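Local coordinates for protein methyltransferase WBDD (Escherichia coli, PDB 4AZS) that combines a methyltransferase and a kinase in one chain and regulates the chain length of the O9a O antigen, at residues S394-F404 with V442-F452. Sequence-based numbering, arbitrary orientation.
Sequences SWPTNLVQSFF and VWQEPVERWNF
Trp450 meets Val400 and Gln401 where the first turns of helix 397-410 pack against the loop joining helices 435-443 and 452-460, a mainly helical region of the kinase half, consistent with the C-lobe of a protein-kinase fold. The indole lies between two valines of its own segment: Val442 CG1 sits 4.0 Å above the centre of one face, and Val447 CG2 is on the opposite face near the rim. Its NE1 donates to Glu445 O (3.1 Å, N-H...O angle 148°), which helps hold the ring's rotation, with the benzo edge toward the helix. There Val400 CG1, anti to its backbone N, comes within 3.8 Å of Trp450 CE3, while its other branch, CG2, lies over a face of Phe452. The Phe452 ring in turn presents its edge to the face of Phe403, an offset edge-to-face pair with planes at 88°. Helix 341-357 supplies Leu349 and Leu352 to the same Phe403. At the start of the helix, Thr397 CG2 packs 3.6 Å from Val447 CG1, the two side chains crossing nearly at right angles, and the ring of the cis proline Pro396 runs alongside Asn451. Phe404 approaches Val442 from the opposite direction, its CZ 3.5 Å from Val442 CG1. Gln401 extends away from its backbone N and then bends at chi2 (83°), which carries its amide to the tryptophans; Gln401 NE2 is hydrogen-bonded to Glu483 OE2 of helix 475-485. The buried Gln401 OE1 finds no polar partner, lying at the Trp450 edge in the ring plane and 3.4 Å from Trp443 CZ2.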
loop_
_atom_site.group_PDB
_atom_site.type_symbol
_atom_site.label_atom_id
_atom_site.label_comp_id
_atom_site.label_asym_id
_atom_site.label_seq_id
_atom_site.Cartn_x
_atom_site.Cartn_y
_atom_site.Cartn_z
ATOM N N SER A 394 42.276 -22.550 56.392
ATOM C CA SER A 394 43.641 -23.057 56.305
ATOM C C SER A 394 44.145 -22.871 54.878
ATOM O O SER A 394 43.372 -22.952 53.921
ATOM C CB SER A 394 43.744 -24.526 56.751
ATOM O OG SER A 394 44.047 -25.407 55.677
ATOM N N TRP A 395 45.449 -22.639 54.751
ATOM C CA TRP A 395 45.978 -21.882 53.638
ATOM C C TRP A 395 47.464 -22.015 53.543
ATOM O O TRP A 395 48.133 -21.992 54.567
ATOM C CB TRP A 395 45.615 -20.434 53.865
ATOM C CG TRP A 395 45.487 -19.680 52.585
ATOM C CD1 TRP A 395 44.449 -19.740 51.648
ATOM C CD2 TRP A 395 46.442 -18.730 52.045
ATOM N NE1 TRP A 395 44.698 -18.896 50.595
ATOM C CE2 TRP A 395 45.881 -18.260 50.772
ATOM C CE3 TRP A 395 47.660 -18.233 52.475
ATOM C CZ2 TRP A 395 46.534 -17.336 49.988
ATOM C CZ3 TRP A 395 48.305 -17.302 51.682
ATOM C CH2 TRP A 395 47.756 -16.861 50.466
ATOM N N PRO A 396 48.031 -22.105 52.323
ATOM C CA PRO A 396 47.533 -21.891 50.964
ATOM C C PRO A 396 47.037 -23.153 50.273
ATOM O O PRO A 396 47.294 -23.363 49.078
ATOM C CB PRO A 396 48.786 -21.398 50.245
ATOM C CG PRO A 396 49.869 -22.238 50.856
ATOM C CD PRO A 396 49.460 -22.485 52.294
ATOM N N THR A 397 46.287 -23.956 50.999
ATOM C CA THR A 397 45.956 -25.295 50.548
ATOM C C THR A 397 45.116 -25.304 49.266
ATOM O O THR A 397 45.409 -26.072 48.358
ATOM C CB THR A 397 45.281 -26.103 51.698
ATOM O OG1 THR A 397 44.025 -25.510 52.022
ATOM C CG2 THR A 397 46.140 -26.067 52.947
ATOM N N ASN A 398 44.102 -24.453 49.179
ATOM C CA ASN A 398 43.293 -24.296 47.940
ATOM C C ASN A 398 44.129 -23.996 46.692
ATOM O O ASN A 398 43.922 -24.593 45.645
ATOM C CB ASN A 398 42.262 -23.155 48.085
ATOM C CG ASN A 398 41.203 -23.444 49.146
ATOM O OD1 ASN A 398 40.663 -24.557 49.232
ATOM N ND2 ASN A 398 40.904 -22.444 49.964
ATOM N N LEU A 399 45.070 -23.065 46.809
ATOM C CA LEU A 399 45.973 -22.724 45.689
ATOM C C LEU A 399 46.832 -23.909 45.260
ATOM O O LEU A 399 47.120 -24.090 44.069
ATOM C CB LEU A 399 46.884 -21.544 46.066
ATOM C CG LEU A 399 46.258 -20.141 46.169
ATOM C CD1 LEU A 399 45.201 -20.060 47.258
ATOM C CD2 LEU A 399 47.317 -19.080 46.433
ATOM N N VAL A 400 47.238 -24.744 46.211
ATOM C CA VAL A 400 48.056 -25.897 45.855
ATOM C C VAL A 400 47.178 -26.835 45.045
ATOM O O VAL A 400 47.656 -27.463 44.094
ATOM C CB VAL A 400 48.670 -26.605 47.090
ATOM C CG1 VAL A 400 49.212 -27.993 46.734
ATOM C CG2 VAL A 400 49.766 -25.760 47.700
ATOM N N GLN A 401 45.887 -26.870 45.390
ATOM C CA GLN A 401 44.927 -27.766 44.732
ATOM C C GLN A 401 44.731 -27.362 43.276
ATOM O O GLN A 401 44.863 -28.196 42.373
ATOM C CB GLN A 401 43.564 -27.780 45.464
ATOM C CG GLN A 401 42.497 -28.681 44.824
ATOM C CD GLN A 401 42.592 -30.158 45.220
ATOM O OE1 GLN A 401 43.656 -30.653 45.580
ATOM N NE2 GLN A 401 41.461 -30.866 45.153
ATOM N N SER A 402 44.425 -26.091 43.045
ATOM C CA SER A 402 44.326 -25.593 41.666
ATOM C C SER A 402 45.622 -25.832 40.895
ATOM O O SER A 402 45.602 -26.155 39.707
ATOM C CB SER A 402 44.040 -24.108 41.641
ATOM O OG SER A 402 45.120 -23.498 42.271
ATOM N N PHE A 403 46.759 -25.698 41.562
ATOM C CA PHE A 403 47.982 -25.869 40.836
ATOM C C PHE A 403 48.048 -27.290 40.257
ATOM O O PHE A 403 48.739 -27.539 39.260
ATOM C CB PHE A 403 49.200 -25.559 41.695
ATOM C CG PHE A 403 50.457 -25.447 40.888
ATOM C CD1 PHE A 403 50.790 -24.247 40.260
ATOM C CD2 PHE A 403 51.251 -26.545 40.678
ATOM C CE1 PHE A 403 51.914 -24.143 39.480
ATOM C CE2 PHE A 403 52.390 -26.444 39.893
ATOM C CZ PHE A 403 52.717 -25.241 39.281
ATOM N N PHE A 404 47.316 -28.226 40.868
ATOM C CA PHE A 404 47.277 -29.582 40.340
ATOM C C PHE A 404 46.469 -29.640 39.066
ATOM O O PHE A 404 46.771 -30.420 38.163
ATOM C CB PHE A 404 46.674 -30.551 41.355
ATOM C CG PHE A 404 47.488 -30.697 42.593
ATOM C CD1 PHE A 404 48.853 -30.962 42.507
ATOM C CD2 PHE A 404 46.891 -30.613 43.839
ATOM C CE1 PHE A 404 49.615 -31.121 43.644
ATOM C CE2 PHE A 404 47.645 -30.777 44.989
ATOM C CZ PHE A 404 49.010 -31.014 44.887
ATOM N N VAL A 442 52.207 -35.541 47.509
ATOM C CA VAL A 442 51.696 -34.349 48.125
ATOM C C VAL A 442 50.444 -34.699 48.875
ATOM O O VAL A 442 50.221 -34.207 50.001
ATOM C CB VAL A 442 51.349 -33.250 47.118
ATOM C CG1 VAL A 442 50.644 -32.102 47.824
ATOM C CG2 VAL A 442 52.583 -32.762 46.407
ATOM N N TRP A 443 49.624 -35.539 48.255
ATOM C CA TRP A 443 48.367 -35.947 48.849
ATOM C C TRP A 443 48.516 -36.728 50.117
ATOM O O TRP A 443 47.614 -36.729 50.900
ATOM C CB TRP A 443 47.477 -36.698 47.852
ATOM C CG TRP A 443 46.575 -35.739 47.118
ATOM C CD1 TRP A 443 46.930 -34.859 46.088
ATOM C CD2 TRP A 443 45.150 -35.476 47.365
ATOM N NE1 TRP A 443 45.852 -34.110 45.675
ATOM C CE2 TRP A 443 44.749 -34.433 46.393
ATOM C CE3 TRP A 443 44.204 -35.983 48.239
ATOM C CZ2 TRP A 443 43.460 -33.940 46.336
ATOM C CZ3 TRP A 443 42.904 -35.478 48.165
ATOM C CH2 TRP A 443 42.544 -34.485 47.230
ATOM N N GLN A 444 49.662 -37.358 50.353
ATOM C CA GLN A 444 49.875 -38.103 51.598
ATOM C C GLN A 444 50.307 -37.190 52.741
ATOM O O GLN A 444 50.499 -37.663 53.841
ATOM C CB GLN A 444 50.961 -39.155 51.416
ATOM C CG GLN A 444 50.636 -40.185 50.360
ATOM C CD GLN A 444 49.222 -40.684 50.505
ATOM O OE1 GLN A 444 48.830 -41.165 51.572
ATOM N NE2 GLN A 444 48.427 -40.496 49.471
ATOM N N GLU A 445 50.534 -35.912 52.449
ATOM C CA GLU A 445 50.969 -34.958 53.451
ATOM C C GLU A 445 49.799 -34.403 54.254
ATOM O O GLU A 445 48.770 -34.045 53.694
ATOM C CB GLU A 445 51.636 -33.753 52.797
ATOM C CG GLU A 445 52.955 -34.072 52.139
ATOM C CD GLU A 445 54.074 -34.242 53.099
ATOM O OE1 GLU A 445 53.909 -33.928 54.299
ATOM O OE2 GLU A 445 55.174 -34.595 52.628
ATOM N N PRO A 446 49.987 -34.240 55.562
ATOM C CA PRO A 446 48.950 -33.509 56.288
ATOM C C PRO A 446 48.796 -32.154 55.661
ATOM O O PRO A 446 49.774 -31.576 55.179
ATOM C CB PRO A 446 49.487 -33.352 57.687
ATOM C CG PRO A 446 50.908 -33.847 57.670
ATOM C CD PRO A 446 51.159 -34.590 56.382
ATOM N N VAL A 447 47.573 -31.657 55.700
ATOM C CA VAL A 447 47.167 -30.521 54.939
ATOM C C VAL A 447 47.821 -29.238 55.446
ATOM O O VAL A 447 48.151 -28.391 54.637
ATOM C CB VAL A 447 45.628 -30.449 54.910
ATOM C CG1 VAL A 447 45.112 -29.055 54.650
ATOM C CG2 VAL A 447 45.160 -31.396 53.826
ATOM N N GLU A 448 48.037 -29.119 56.756
ATOM C CA GLU A 448 48.750 -27.958 57.278
ATOM C C GLU A 448 50.134 -27.850 56.653
ATOM O O GLU A 448 50.755 -26.833 56.796
ATOM C CB GLU A 448 48.894 -27.998 58.807
ATOM C CG GLU A 448 49.799 -29.123 59.342
ATOM C CD GLU A 448 49.805 -29.223 60.870
ATOM O OE1 GLU A 448 49.365 -28.272 61.552
ATOM O OE2 GLU A 448 50.252 -30.265 61.405
ATOM N N ARG A 449 50.637 -28.893 55.994
ATOM C CA ARG A 449 51.974 -28.829 55.396
ATOM C C ARG A 449 51.968 -28.489 53.915
ATOM O O ARG A 449 53.035 -28.352 53.326
ATOM C CB ARG A 449 52.762 -30.134 55.647
ATOM C CG ARG A 449 53.261 -30.229 57.068
ATOM C CD ARG A 449 53.988 -31.525 57.416
ATOM N NE ARG A 449 55.065 -31.851 56.482
ATOM C CZ ARG A 449 56.374 -31.567 56.632
ATOM N NH1 ARG A 449 56.833 -30.900 57.697
ATOM N NH2 ARG A 449 57.250 -31.960 55.689
ATOM N N TRP A 450 50.790 -28.321 53.310
ATOM C CA TRP A 450 50.701 -28.016 51.883
ATOM C C TRP A 450 51.078 -26.570 51.641
ATOM O O TRP A 450 50.472 -25.668 52.234
ATOM C CB TRP A 450 49.299 -28.208 51.354
ATOM C CG TRP A 450 48.858 -29.624 51.221
ATOM C CD1 TRP A 450 49.285 -30.711 51.944
ATOM C CD2 TRP A 450 47.836 -30.147 50.307
ATOM N NE1 TRP A 450 48.623 -31.827 51.551
ATOM C CE2 TRP A 450 47.729 -31.559 50.591
ATOM C CE3 TRP A 450 47.017 -29.590 49.332
ATOM C CZ2 TRP A 450 46.858 -32.382 49.901
ATOM C CZ3 TRP A 450 46.122 -30.417 48.660
ATOM C CH2 TRP A 450 46.061 -31.786 48.919
ATOM N N ASN A 451 52.094 -26.343 50.809
ATOM C CA ASN A 451 52.511 -24.961 50.437
ATOM C C ASN A 451 53.472 -25.064 49.302
ATOM O O ASN A 451 53.744 -26.180 48.844
ATOM C CB ASN A 451 53.121 -24.205 51.611
ATOM C CG ASN A 451 54.393 -24.841 52.121
ATOM O OD1 ASN A 451 55.210 -25.317 51.362
ATOM N ND2 ASN A 451 54.555 -24.855 53.416
ATOM N N PHE A 452 53.899 -23.921 48.755
ATOM C CA PHE A 452 54.630 -23.990 47.478
ATOM C C PHE A 452 56.067 -24.384 47.649
ATOM O O PHE A 452 56.624 -24.979 46.764
ATOM C CB PHE A 452 54.464 -22.728 46.654
ATOM C CG PHE A 452 53.127 -22.642 45.986
ATOM C CD1 PHE A 452 52.926 -23.210 44.741
ATOM C CD2 PHE A 452 52.047 -22.063 46.641
ATOM C CE1 PHE A 452 51.678 -23.134 44.123
ATOM C CE2 PHE A 452 50.795 -21.968 46.016
ATOM C CZ PHE A 452 50.616 -22.517 44.765
#